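Local coordinates for acetaldehyde dehydrogenase (Acetylating) (Geobacillus thermoglucosidasius, PDB 5J78), which probably catalyses the CoA- and NAD-dependent interconversion of acetaldehyde and acetyl-CoA, as an acetylating member of the aldehyde dehydrogenase family, at residues I133-I138 and D215-T220; I161-H166 and G192-I197; V147-L152 and S438-C443; P235-G240 and N449-N454; N38-A43 and M209-T214. All coordinates share one frame; numbering follows the deposited sequence.

How the contacts relate
Contacts 1 and 2 build neighbouring parts of one sheet, their centres about 9 Å apart and joined where Val134 O meets Val162 N at 2.8 Å. Contact 4 continues that sheet beyond 216-219, with Ile217 O 2.8 Å from Tyr237 N. Contact 3 meets contact 1 where Thr220 OG1 lies 2.8 Å from both Lys150 NZ and Thr440 OG1, and it meets contact 4 where Asn449 OD1 receives Cys443 N at 2.8 Å. Acetate, probably from the crystallisation liquor, is bound about 4 Å from the Leu439 side chain and may mark a pocket. Contact 5 lies at the N-terminal end of the strands of contact 1, its Leu213 side chain about 6 Å from the magnesium that Asp215 holds.

Contact 1 of 5, residues I133-I138 and D215-T220; sequences IVAGII and DVILAT. With MG (magnesium ion), chain H.
Segment 133-138, part of strand 124-138, pairs in parallel with strand 216-219, from Val134 beside Val216 to Ile137 beside Ala219, inside a Rossmann-like sheet of the kind that binds the nucleotide in aldehyde dehydrogenases. Their axes run 19° from parallel and approach to 4.6 Å. Ala135 is bonded through both its N and its O: the N donates to Val216 O at 2.8 Å, and the O receives Leu218 N. Two residues on, Ile137 N bonds to Leu218 O at 2.8 Å, while Ile137 O takes Thr220 N only weakly. Val134 and Gly136 turn their backbone groups the other way, to strand 160-165.

On the face bearing Val134 and Leu218, CG1 of the valine, placed anti to the backbone N, crosses the leucine at its branch point, with CG1 and Leu218 CG 3.7 Å apart. Ala135, Ile137, Ile217 and Ala219 occupy the other face, which helices 202-210 and 223-229 cover; there Ile137 CG1 sits 4.1 Å from Ile217 CG2. At the C-terminal end a water donates to Thr220 O and, weakly, to Ile138 O.

The N-terminal end is closed by Asp215, whose N donates to Ile133 O. With chi1 at -70°, the carboxylate swings to the same side as that N, and its OD2 takes Ile133 N on its anti lone pair at 2.7 Å, while OD1 binds the magnesium ion at 2.2 Å.

Contact 2 of 5, residues I161-H166 and G192-I197; sequences IVFSPH and GLISCI
Phe163 of strand 160-165 stands beside Ile194 and Cys196 of strand 194-196, and each step of its side chain finds a partner. CB lies 3.9 Å from Cys196 SG. A chi1 of -70° sets CG beside the backbone N, and from there CD2 passes 3.4 Å from Ser195 O, the same oxygen that accepts Phe163 N in a nearly straight bond of 171°. Farther out, CE2 meets Ile194 CG2 at 3.8 Å. That methyl comes in near the ring plane, at the edge; the two side chains run alongside each other, pointing the same way. Ile161 CG1 lies over one ring face, toward its rim. CZ, the tip, packs on Val147 and CE1 on Lys150 of helix 143-156.

Along the same face of the sheet, Pro165 CG rests 3.5 Å from Cys196 SG. On the other face of the sheet the two methyls of Val162 both lie against Ser195 OG, CG2 nearer at 3.5 Å. Beyond the strand, Ile197 N bonds Phe163 O, while its CD1 touches Ser164 OG at 3.6 Å. Parallel strands joined in this way through helix 170-186, which packs on Pro165 and Cys196, form the classic beta-alpha-beta crossover of a Rossmann-like domain.

Contact 3 of 5, residues V147-L152 and S438-C443; sequences VIFKAL and SLTLGC
Phe149 and Lys150 of helix 143-156 meet Ser438, Leu439 and Thr440, a short run of loop folded into an ST turn. The helix links strands 124-138 and 160-165 of the Rossmann-like sheet, while the loop arrives from near the C-terminal end of the chain. With chi1 at 151°, Phe149 points its ring out of the helix, CG roughly anti to the backbone N, and lays one face under the Ser438-Leu439 peptide. Leu439 N stands 3.5 Å above the ring plane, over its centre. The leucine side chain slides past in the reverse direction, CB 3.9 Å from Phe149 CD2.

Ser438 comes to the outer end of the ring, OG 3.2 Å from Phe149 CZ. Its OG is swung away from its own N (chi1 177°), where it accepts Thr440 N at 3.0 Å, the bond that defines the ST turn; it also hydrogen-bonds to Val455 O.

Lys150 is stretched to full length beyond CG. Its NZ passes the loop to hydrogen-bond Thr220 OG1, with weak bonds to Ile137 O and Leu218 O. Thr440 crosses both helix side chains at about a right angle: its OG1, itself bonded to Thr220 OG1, lies 3.3 Å from Lys150 CE and 3.3 Å from Phe149 CE2, at the edge of the ring.

Contact 4 of 5, residues P235-G240 and N449-N454; sequences PAYGVG and NITSDN
Asn449 and Ile450 are turned by their first torsions onto Val239 and Tyr237, fastening the loop 449-454 over strand 236-238, an edge strand of the Rossmann-like sheet within this chain. For Asn449, chi1 of -66° lays CG beside the backbone N, so that the amide reaches over the backbone from Gly238 to Gly240. ND2 donates to Val239 O at 3.1 Å. The acceptor lies in the amide plane, but the donor stands well above the carbonyl plane, away from its lone pairs. The other end of the amide, OD1, accepts Cys443 N.

In Ile450 a chi1 of -164° leaves CG2 wedged between N and the carbonyl carbon, the methyl that meets the strand: it is 3.5 Å from Tyr237 CD1 and 3.5 Å from Ala236 O. Thr451 CG2 adds a looser touch at the edge of the tyrosine ring. The OG1 of Thr451 accepts Asp453 N at 3.1 Å, forming an ST turn. At the subunit interface, Tyr237 packs on Ile450 of the second subunit and Asp453 forms a salt bridge with its Arg465. Between strand and loop, one water donates to Gly238 O at 2.9 Å and to Thr451 O at 3.3 Å.

Contact 5 of 5, residues N38-A43 and M209-T214; sequences NYLEEA and MKHKLT
Leu40, on helix 28-51, faces a type I beta turn that runs from His211 to Thr214 just after helix 202-210 ends; the closest alpha carbons across the contact, those of Leu40 and Leu213, are 6.5 Å apart. The turn is closed by Thr214 N bonding to His211 O, an oxygen that also receives Lys234 NZ.

Leu40 points toward the turn and sends CD1 mainly to His211, CD2 to Thr214. CD1 sits over a face of the His211 imidazole in a CH-pi contact, 3.8 Å from the ring centroid and displaced toward CG. CD2 comes within 3.5 Å of Thr214 OG1, a hydroxyl already hydrogen-bonded to Leu208 O. The imidazole is not left to rotate: with chi1 at -162° it folds back along the turn, and its ND1 accepts Leu213 N at 3.1 Å in a nearly straight bond (169°), a little out of the ring plane. A neutral ring held this way would probably carry its proton on NE2.

Leu213 returns the contact from the turn. Its CD1 lies across Glu41 at CG, 3.9 Å away, and touches Leu40 O at 4.0 Å. Glu41 OE1 forms a salt bridge with Arg26 of the third subunit, so this helix surface also serves the tetramer; OE2 is near Lys212 NZ, beyond salt-bridge distance.

Leu40 goes on to touch Ile133 and Val162. What results is the layered packing of an alpha/beta domain, in which a helix lies on a Rossmann-like sheet and meets the helix-to-strand turn that leads into strand 216-219.

Contact 1 of 5, residues I133-I138 and D215-T220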
# COMPACT_ATOMS: atom_id res chain seq x y z
N ILE A 133 14.81 1.77 22.45
CA ILE A 133 15.58 1.02 21.45
C ILE A 133 15.70 1.85 20.19
O ILE A 133 14.69 2.26 19.60
CB ILE A 133 14.91 -0.32 21.08
CG1 ILE A 133 14.67 -1.15 22.34
CG2 ILE A 133 15.76 -1.09 20.04
CD1 ILE A 133 13.90 -2.43 22.07
N VAL A 134 16.94 2.09 19.79
CA VAL A 134 17.25 2.84 18.57
C VAL A 134 17.55 1.88 17.44
O VAL A 134 18.25 0.87 17.63
CB VAL A 134 18.46 3.79 18.77
CG1 VAL A 134 18.75 4.61 17.46
CG2 VAL A 134 18.22 4.73 19.94
N ALA A 135 16.98 2.18 16.27
CA ALA A 135 17.30 1.49 15.03
C ALA A 135 18.31 2.36 14.26
O ALA A 135 18.01 3.48 13.85
CB ALA A 135 16.05 1.25 14.22
N GLY A 136 19.51 1.84 14.08
CA GLY A 136 20.59 2.61 13.47
C GLY A 136 20.90 2.17 12.05
O GLY A 136 21.48 1.10 11.84
N ILE A 137 20.50 2.97 11.06
CA ILE A 137 20.78 2.64 9.66
C ILE A 137 22.15 3.17 9.26
O ILE A 137 22.43 4.36 9.42
CB ILE A 137 19.73 3.22 8.68
CG1 ILE A 137 18.29 2.95 9.16
CG2 ILE A 137 19.97 2.63 7.30
CD1 ILE A 137 17.96 1.48 9.35
N ILE A 138 22.98 2.29 8.69
CA ILE A 138 24.40 2.60 8.44
C ILE A 138 24.75 2.69 6.96
O ILE A 138 24.45 1.79 6.19
CB ILE A 138 25.33 1.52 9.10
CG1 ILE A 138 25.03 1.37 10.61
CG2 ILE A 138 26.81 1.86 8.89
CD1 ILE A 138 25.31 2.64 11.43
N ASP A 215 11.90 2.21 18.91
CA ASP A 215 11.46 3.50 19.46
C ASP A 215 11.83 4.73 18.63
O ASP A 215 11.02 5.64 18.47
CB ASP A 215 12.02 3.67 20.86
CG ASP A 215 11.39 2.72 21.83
OD1 ASP A 215 10.14 2.73 21.91
OD2 ASP A 215 12.13 1.93 22.44
N VAL A 216 13.06 4.76 18.15
CA VAL A 216 13.54 5.83 17.28
C VAL A 216 14.43 5.22 16.20
O VAL A 216 15.20 4.29 16.46
CB VAL A 216 14.30 6.90 18.07
CG1 VAL A 216 14.77 8.01 17.15
CG2 VAL A 216 13.38 7.48 19.17
N ILE A 217 14.29 5.74 14.98
CA ILE A 217 15.16 5.40 13.86
C ILE A 217 16.17 6.53 13.63
O ILE A 217 15.78 7.68 13.42
CB ILE A 217 14.36 5.20 12.54
CG1 ILE A 217 13.23 4.20 12.73
CG2 ILE A 217 15.32 4.78 11.35
CD1 ILE A 217 12.21 4.21 11.61
N LEU A 218 17.46 6.21 13.69
CA LEU A 218 18.51 7.08 13.15
C LEU A 218 18.84 6.61 11.75
O LEU A 218 19.44 5.55 11.58
CB LEU A 218 19.77 7.05 14.01
CG LEU A 218 19.70 7.53 15.44
CD1 LEU A 218 21.11 7.56 16.01
CD2 LEU A 218 19.05 8.92 15.53
N ALA A 219 18.46 7.40 10.75
CA ALA A 219 18.56 6.98 9.37
C ALA A 219 19.64 7.77 8.64
O ALA A 219 19.41 8.89 8.16
CB ALA A 219 17.23 7.14 8.68
N THR A 220 20.84 7.20 8.60
CA THR A 220 21.93 7.78 7.85
C THR A 220 22.10 6.99 6.56
O THR A 220 22.60 5.87 6.57
CB THR A 220 23.22 7.80 8.67
OG1 THR A 220 22.92 8.37 9.95
CG2 THR A 220 24.30 8.63 7.96
MG MG H . 8.33 1.56 22.31
O HOH W 1 22.26 3.78 4.67
O HOH W 2 7.72 1.64 20.32
O HOH W 3 8.87 1.89 24.28

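Contact 2 of 5, residues I161-H166 and G192-I197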
# COMPACT_ATOMS: atom_id res chain seq x y z
N ILE A 161 20.67 -0.44 21.00
CA ILE A 161 20.68 -0.04 19.59
C ILE A 161 20.84 -1.28 18.72
O ILE A 161 21.64 -2.18 19.03
CB ILE A 161 21.79 1.00 19.28
CG1 ILE A 161 21.73 1.39 17.79
CG2 ILE A 161 23.17 0.49 19.64
CD1 ILE A 161 22.24 2.79 17.53
N VAL A 162 20.03 -1.33 17.66
CA VAL A 162 20.08 -2.39 16.64
C VAL A 162 20.48 -1.78 15.31
O VAL A 162 19.76 -0.92 14.78
CB VAL A 162 18.73 -3.13 16.47
CG1 VAL A 162 18.86 -4.25 15.45
CG2 VAL A 162 18.23 -3.70 17.79
N PHE A 163 21.61 -2.23 14.76
CA PHE A 163 22.13 -1.71 13.49
C PHE A 163 21.66 -2.44 12.25
O PHE A 163 21.46 -3.65 12.26
CB PHE A 163 23.65 -1.72 13.52
CG PHE A 163 24.22 -0.71 14.44
CD1 PHE A 163 24.09 0.64 14.17
CD2 PHE A 163 24.85 -1.10 15.61
CE1 PHE A 163 24.60 1.58 15.02
CE2 PHE A 163 25.37 -0.16 16.48
CZ PHE A 163 25.23 1.18 16.18
N SER A 164 21.50 -1.68 11.17
CA SER A 164 21.16 -2.21 9.85
C SER A 164 22.19 -1.71 8.82
O SER A 164 22.16 -0.53 8.44
CB SER A 164 19.74 -1.80 9.45
OG SER A 164 19.34 -2.39 8.22
N PRO A 165 23.11 -2.60 8.37
CA PRO A 165 24.09 -2.24 7.32
C PRO A 165 23.51 -2.17 5.93
O PRO A 165 22.57 -2.88 5.58
CB PRO A 165 25.10 -3.40 7.36
CG PRO A 165 24.74 -4.24 8.50
CD PRO A 165 23.29 -3.99 8.81
N HIS A 166 24.12 -1.30 5.14
CA HIS A 166 24.10 -1.39 3.69
C HIS A 166 24.63 -2.78 3.26
O HIS A 166 25.60 -3.29 3.83
CB HIS A 166 24.95 -0.24 3.14
CG HIS A 166 24.76 0.03 1.68
ND1 HIS A 166 25.19 -0.84 0.70
CD2 HIS A 166 24.25 1.11 1.03
CE1 HIS A 166 24.91 -0.33 -0.49
NE2 HIS A 166 24.35 0.85 -0.32
N GLY A 192 23.24 -8.28 24.53
CA GLY A 192 22.15 -7.95 23.62
C GLY A 192 21.90 -6.46 23.46
O GLY A 192 20.98 -6.07 22.74
N LEU A 193 22.71 -5.64 24.11
CA LEU A 193 22.53 -4.19 24.11
C LEU A 193 22.74 -3.57 22.73
O LEU A 193 22.00 -2.65 22.33
CB LEU A 193 23.50 -3.56 25.09
CG LEU A 193 23.23 -2.09 25.38
CD1 LEU A 193 21.92 -1.91 26.14
CD2 LEU A 193 24.38 -1.51 26.14
N ILE A 194 23.78 -4.06 22.06
CA ILE A 194 24.22 -3.60 20.75
C ILE A 194 24.26 -4.81 19.84
O ILE A 194 24.93 -5.81 20.15
CB ILE A 194 25.61 -2.97 20.80
CG1 ILE A 194 25.64 -1.79 21.76
CG2 ILE A 194 26.06 -2.53 19.42
CD1 ILE A 194 27.03 -1.46 22.24
N SER A 195 23.55 -4.73 18.72
CA SER A 195 23.42 -5.85 17.79
C SER A 195 23.44 -5.32 16.37
O SER A 195 23.31 -4.11 16.15
CB SER A 195 22.13 -6.64 18.05
OG SER A 195 20.98 -5.80 18.04
N CYS A 196 23.62 -6.22 15.40
CA CYS A 196 23.63 -5.83 13.99
C CYS A 196 23.09 -6.95 13.11
O CYS A 196 23.47 -8.11 13.25
CB CYS A 196 25.05 -5.46 13.58
SG CYS A 196 25.29 -4.85 11.90
N ILE A 197 22.17 -6.59 12.23
CA ILE A 197 21.65 -7.50 11.20
C ILE A 197 22.82 -8.09 10.39
O ILE A 197 23.65 -7.35 9.87
CB ILE A 197 20.66 -6.76 10.24
CG1 ILE A 197 19.38 -6.36 10.98
CG2 ILE A 197 20.28 -7.62 9.05
CD1 ILE A 197 18.56 -5.32 10.24
O HOH W 4 20.53 -4.55 20.50

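Contact 3 of 5, residues V147-L152 and S438-C443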
# COMPACT_ATOMS: atom_id res chain seq x y z
N VAL A 147 28.94 3.41 13.10
CA VAL A 147 28.58 2.44 14.12
C VAL A 147 29.17 2.86 15.45
O VAL A 147 28.47 2.82 16.49
CB VAL A 147 29.07 1.02 13.78
CG1 VAL A 147 29.04 0.13 15.01
CG2 VAL A 147 28.23 0.44 12.67
N ILE A 148 30.44 3.24 15.43
CA ILE A 148 31.13 3.66 16.65
C ILE A 148 30.42 4.89 17.23
O ILE A 148 30.06 4.92 18.41
CB ILE A 148 32.60 3.97 16.37
CG1 ILE A 148 33.36 2.68 16.01
CG2 ILE A 148 33.25 4.65 17.57
CD1 ILE A 148 34.66 2.92 15.32
N PHE A 149 30.21 5.88 16.37
CA PHE A 149 29.55 7.13 16.74
C PHE A 149 28.16 6.87 17.35
O PHE A 149 27.88 7.31 18.46
CB PHE A 149 29.48 8.04 15.50
CG PHE A 149 28.31 8.99 15.48
CD1 PHE A 149 28.24 10.06 16.37
CD2 PHE A 149 27.29 8.81 14.57
CE1 PHE A 149 27.14 10.93 16.36
CE2 PHE A 149 26.19 9.67 14.55
CZ PHE A 149 26.12 10.73 15.45
N LYS A 150 27.33 6.11 16.64
CA LYS A 150 25.96 5.85 17.10
C LYS A 150 25.90 4.98 18.35
O LYS A 150 25.04 5.18 19.22
CB LYS A 150 25.15 5.21 15.97
CG LYS A 150 24.83 6.19 14.87
CD LYS A 150 23.90 5.60 13.81
CE LYS A 150 23.53 6.68 12.79
NZ LYS A 150 22.68 6.19 11.67
N ALA A 151 26.80 4.01 18.46
CA ALA A 151 26.79 3.15 19.63
C ALA A 151 27.14 3.94 20.88
O ALA A 151 26.51 3.76 21.92
CB ALA A 151 27.76 1.98 19.46
N LEU A 152 28.16 4.80 20.78
CA LEU A 152 28.55 5.64 21.91
C LEU A 152 27.40 6.58 22.36
O LEU A 152 27.08 6.64 23.54
CB LEU A 152 29.78 6.47 21.56
CG LEU A 152 31.14 5.76 21.48
CD1 LEU A 152 32.14 6.72 20.87
CD2 LEU A 152 31.57 5.24 22.84
N SER A 438 29.84 14.54 14.98
CA SER A 438 28.76 13.66 14.55
C SER A 438 29.02 13.14 13.14
O SER A 438 29.66 13.82 12.33
CB SER A 438 27.41 14.41 14.61
OG SER A 438 26.32 13.62 14.14
N LEU A 439 28.49 11.95 12.86
CA LEU A 439 28.43 11.44 11.49
C LEU A 439 26.99 11.32 10.98
O LEU A 439 26.72 10.61 10.01
CB LEU A 439 29.18 10.09 11.42
CG LEU A 439 30.68 10.26 11.69
CD1 LEU A 439 31.44 8.95 11.81
CD2 LEU A 439 31.31 11.12 10.63
N THR A 440 26.06 12.00 11.65
CA THR A 440 24.67 12.06 11.22
C THR A 440 24.29 13.51 11.22
O THR A 440 23.96 14.09 12.27
CB THR A 440 23.76 11.25 12.13
OG1 THR A 440 24.09 9.86 11.99
CG2 THR A 440 22.26 11.47 11.78
N LEU A 441 24.36 14.10 10.04
CA LEU A 441 24.22 15.54 9.89
C LEU A 441 22.82 15.84 9.37
O LEU A 441 22.50 15.55 8.23
CB LEU A 441 25.30 16.07 8.94
CG LEU A 441 26.64 16.46 9.56
CD1 LEU A 441 27.14 15.37 10.47
CD2 LEU A 441 27.72 16.80 8.51
N GLY A 442 21.97 16.36 10.24
CA GLY A 442 20.60 16.63 9.84
C GLY A 442 20.53 17.85 8.95
O GLY A 442 21.26 18.82 9.16
N CYS A 443 19.67 17.81 7.94
CA CYS A 443 19.59 18.91 6.96
C CYS A 443 18.34 19.77 7.13
O CYS A 443 17.96 20.51 6.22
CB CYS A 443 19.65 18.34 5.55
SG CYS A 443 21.32 17.63 5.19

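Contact 4 of 5, residues P235-G240 and N449-N454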
# COMPACT_ATOMS: atom_id res chain seq x y z
N PRO A 235 9.04 7.82 15.00
CA PRO A 235 9.93 8.97 15.10
C PRO A 235 11.29 8.66 14.48
O PRO A 235 11.87 7.59 14.76
CB PRO A 235 10.02 9.21 16.62
CG PRO A 235 8.85 8.53 17.18
CD PRO A 235 8.62 7.34 16.33
N ALA A 236 11.78 9.57 13.64
CA ALA A 236 13.08 9.39 12.97
C ALA A 236 13.93 10.65 12.92
O ALA A 236 13.43 11.76 12.75
CB ALA A 236 12.87 8.88 11.56
N TYR A 237 15.24 10.43 13.04
CA TYR A 237 16.22 11.45 12.71
C TYR A 237 16.91 11.03 11.44
O TYR A 237 17.71 10.08 11.42
CB TYR A 237 17.22 11.65 13.84
CG TYR A 237 16.64 12.26 15.09
CD1 TYR A 237 16.55 13.64 15.23
CD2 TYR A 237 16.20 11.47 16.14
CE1 TYR A 237 16.02 14.21 16.37
CE2 TYR A 237 15.67 12.04 17.28
CZ TYR A 237 15.59 13.41 17.39
OH TYR A 237 15.05 13.97 18.53
N GLY A 238 16.62 11.76 10.36
CA GLY A 238 17.19 11.46 9.06
C GLY A 238 18.32 12.41 8.72
O GLY A 238 18.58 13.37 9.45
N VAL A 239 19.01 12.13 7.62
CA VAL A 239 19.95 13.05 7.03
C VAL A 239 19.48 13.44 5.65
O VAL A 239 18.48 12.92 5.15
CB VAL A 239 21.36 12.44 6.89
CG1 VAL A 239 21.88 11.99 8.25
CG2 VAL A 239 21.34 11.27 5.91
N GLY A 240 20.19 14.37 5.03
CA GLY A 240 20.02 14.66 3.63
C GLY A 240 21.38 14.58 2.98
O GLY A 240 22.40 14.57 3.67
N ASN A 449 14.12 16.72 6.91
CA ASN A 449 14.59 16.20 8.19
C ASN A 449 13.96 16.96 9.36
O ASN A 449 13.61 18.14 9.22
CB ASN A 449 16.12 16.31 8.30
CG ASN A 449 16.88 15.41 7.32
OD1 ASN A 449 18.03 15.71 6.96
ND2 ASN A 449 16.26 14.30 6.90
N ILE A 450 13.87 16.31 10.51
CA ILE A 450 13.28 16.91 11.70
C ILE A 450 14.24 17.88 12.40
O ILE A 450 13.80 18.70 13.21
CB ILE A 450 12.82 15.80 12.70
CG1 ILE A 450 11.85 16.37 13.75
CG2 ILE A 450 14.00 15.14 13.37
CD1 ILE A 450 10.45 16.68 13.23
N THR A 451 15.54 17.81 12.10
CA THR A 451 16.51 18.74 12.67
C THR A 451 17.67 19.07 11.72
O THR A 451 17.96 18.30 10.79
CB THR A 451 17.12 18.21 13.98
OG1 THR A 451 17.90 19.24 14.59
CG2 THR A 451 18.00 17.00 13.73
N SER A 452 18.30 20.21 11.96
CA SER A 452 19.48 20.65 11.22
C SER A 452 20.73 20.47 12.06
O SER A 452 21.82 20.82 11.63
CB SER A 452 19.37 22.12 10.83
OG SER A 452 19.20 22.92 11.99
N ASP A 453 20.56 19.94 13.27
CA ASP A 453 21.67 19.67 14.17
C ASP A 453 22.56 18.54 13.67
O ASP A 453 22.10 17.64 12.97
CB ASP A 453 21.18 19.27 15.55
CG ASP A 453 20.39 20.35 16.24
OD1 ASP A 453 20.38 21.52 15.77
OD2 ASP A 453 19.79 20.01 17.29
N ASN A 454 23.82 18.59 14.10
CA ASN A 454 24.64 17.40 14.18
C ASN A 454 24.03 16.57 15.30
O ASN A 454 23.98 17.01 16.46
CB ASN A 454 26.12 17.74 14.45
CG ASN A 454 26.84 18.29 13.23
OD1 ASN A 454 26.23 18.88 12.35
ND2 ASN A 454 28.16 18.07 13.17
O HOH W 5 17.37 15.14 11.34

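Contact 5 of 5, residues N38-A43 and M209-T214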
# COMPACT_ATOMS: atom_id res chain seq x y z
N ASN A 38 14.39 -11.26 17.15
CA ASN A 38 15.24 -11.70 18.24
C ASN A 38 16.10 -10.57 18.83
O ASN A 38 16.21 -10.44 20.04
CB ASN A 38 16.14 -12.84 17.79
CG ASN A 38 15.37 -14.13 17.49
OD1 ASN A 38 14.28 -14.34 17.99
ND2 ASN A 38 15.94 -14.98 16.67
N TYR A 39 16.74 -9.77 17.98
CA TYR A 39 17.55 -8.65 18.46
C TYR A 39 16.73 -7.64 19.25
O TYR A 39 17.18 -7.14 20.29
CB TYR A 39 18.23 -7.92 17.30
CG TYR A 39 19.32 -8.70 16.60
CD1 TYR A 39 19.85 -9.85 17.16
CD2 TYR A 39 19.81 -8.27 15.37
CE1 TYR A 39 20.86 -10.56 16.51
CE2 TYR A 39 20.80 -8.97 14.72
CZ TYR A 39 21.33 -10.12 15.29
OH TYR A 39 22.32 -10.82 14.63
N LEU A 40 15.54 -7.30 18.77
CA LEU A 40 14.75 -6.29 19.46
C LEU A 40 14.28 -6.80 20.82
O LEU A 40 14.25 -6.05 21.79
CB LEU A 40 13.56 -5.87 18.61
CG LEU A 40 13.89 -5.00 17.41
CD1 LEU A 40 12.70 -4.98 16.45
CD2 LEU A 40 14.24 -3.59 17.85
N GLU A 41 13.94 -8.08 20.93
CA GLU A 41 13.47 -8.57 22.22
C GLU A 41 14.64 -8.66 23.19
O GLU A 41 14.52 -8.28 24.35
CB GLU A 41 12.76 -9.91 22.08
CG GLU A 41 11.26 -9.74 22.07
CD GLU A 41 10.56 -10.77 21.25
OE1 GLU A 41 10.95 -11.96 21.35
OE2 GLU A 41 9.63 -10.40 20.49
N GLU A 42 15.79 -9.10 22.71
CA GLU A 42 16.98 -9.09 23.54
C GLU A 42 17.39 -7.66 23.88
O GLU A 42 17.83 -7.38 25.00
CB GLU A 42 18.11 -9.85 22.85
CG GLU A 42 17.86 -11.35 22.78
CD GLU A 42 18.47 -12.01 21.54
OE1 GLU A 42 19.39 -11.42 20.93
OE2 GLU A 42 18.01 -13.12 21.16
N ALA A 43 17.22 -6.74 22.93
CA ALA A 43 17.53 -5.34 23.15
C ALA A 43 16.59 -4.73 24.21
O ALA A 43 16.98 -3.90 25.02
CB ALA A 43 17.46 -4.55 21.84
N MET A 209 12.40 -1.03 11.04
CA MET A 209 11.87 0.33 11.06
C MET A 209 10.45 0.39 11.64
O MET A 209 10.10 1.38 12.27
CB MET A 209 11.89 0.94 9.66
CG MET A 209 13.28 1.36 9.17
SD MET A 209 13.16 2.40 7.72
CE MET A 209 14.91 2.67 7.41
N LYS A 210 9.65 -0.67 11.47
CA LYS A 210 8.23 -0.59 11.81
C LYS A 210 7.82 -1.40 13.04
O LYS A 210 6.69 -1.30 13.50
CB LYS A 210 7.39 -1.04 10.62
CG LYS A 210 7.59 -0.16 9.39
CD LYS A 210 6.87 -0.72 8.19
CE LYS A 210 6.80 0.26 7.05
NZ LYS A 210 6.09 -0.30 5.87
N HIS A 211 8.75 -2.20 13.56
CA HIS A 211 8.43 -3.11 14.65
C HIS A 211 7.90 -2.38 15.89
O HIS A 211 8.34 -1.28 16.19
CB HIS A 211 9.66 -3.93 15.02
CG HIS A 211 9.34 -5.16 15.81
ND1 HIS A 211 9.18 -5.14 17.18
CD2 HIS A 211 9.11 -6.43 15.42
CE1 HIS A 211 8.90 -6.36 17.61
NE2 HIS A 211 8.84 -7.16 16.56
N LYS A 212 6.97 -3.01 16.61
CA LYS A 212 6.39 -2.42 17.82
C LYS A 212 7.42 -2.01 18.87
O LYS A 212 7.25 -1.00 19.55
CB LYS A 212 5.38 -3.38 18.48
CG LYS A 212 5.96 -4.71 18.98
CD LYS A 212 4.90 -5.55 19.72
CE LYS A 212 5.29 -7.04 19.77
NZ LYS A 212 6.68 -7.30 20.27
N LEU A 213 8.50 -2.78 19.00
CA LEU A 213 9.53 -2.46 19.98
C LEU A 213 10.57 -1.41 19.56
O LEU A 213 11.35 -0.94 20.39
CB LEU A 213 10.28 -3.75 20.36
CG LEU A 213 9.43 -4.82 21.05
CD1 LEU A 213 10.27 -6.08 21.30
CD2 LEU A 213 8.81 -4.29 22.35
N THR A 214 10.59 -1.02 18.29
CA THR A 214 11.55 0.01 17.85
C THR A 214 11.04 1.40 18.29
O THR A 214 9.88 1.74 18.04
CB THR A 214 11.73 -0.04 16.32
OG1 THR A 214 12.44 -1.23 15.98
CG2 THR A 214 12.48 1.16 15.80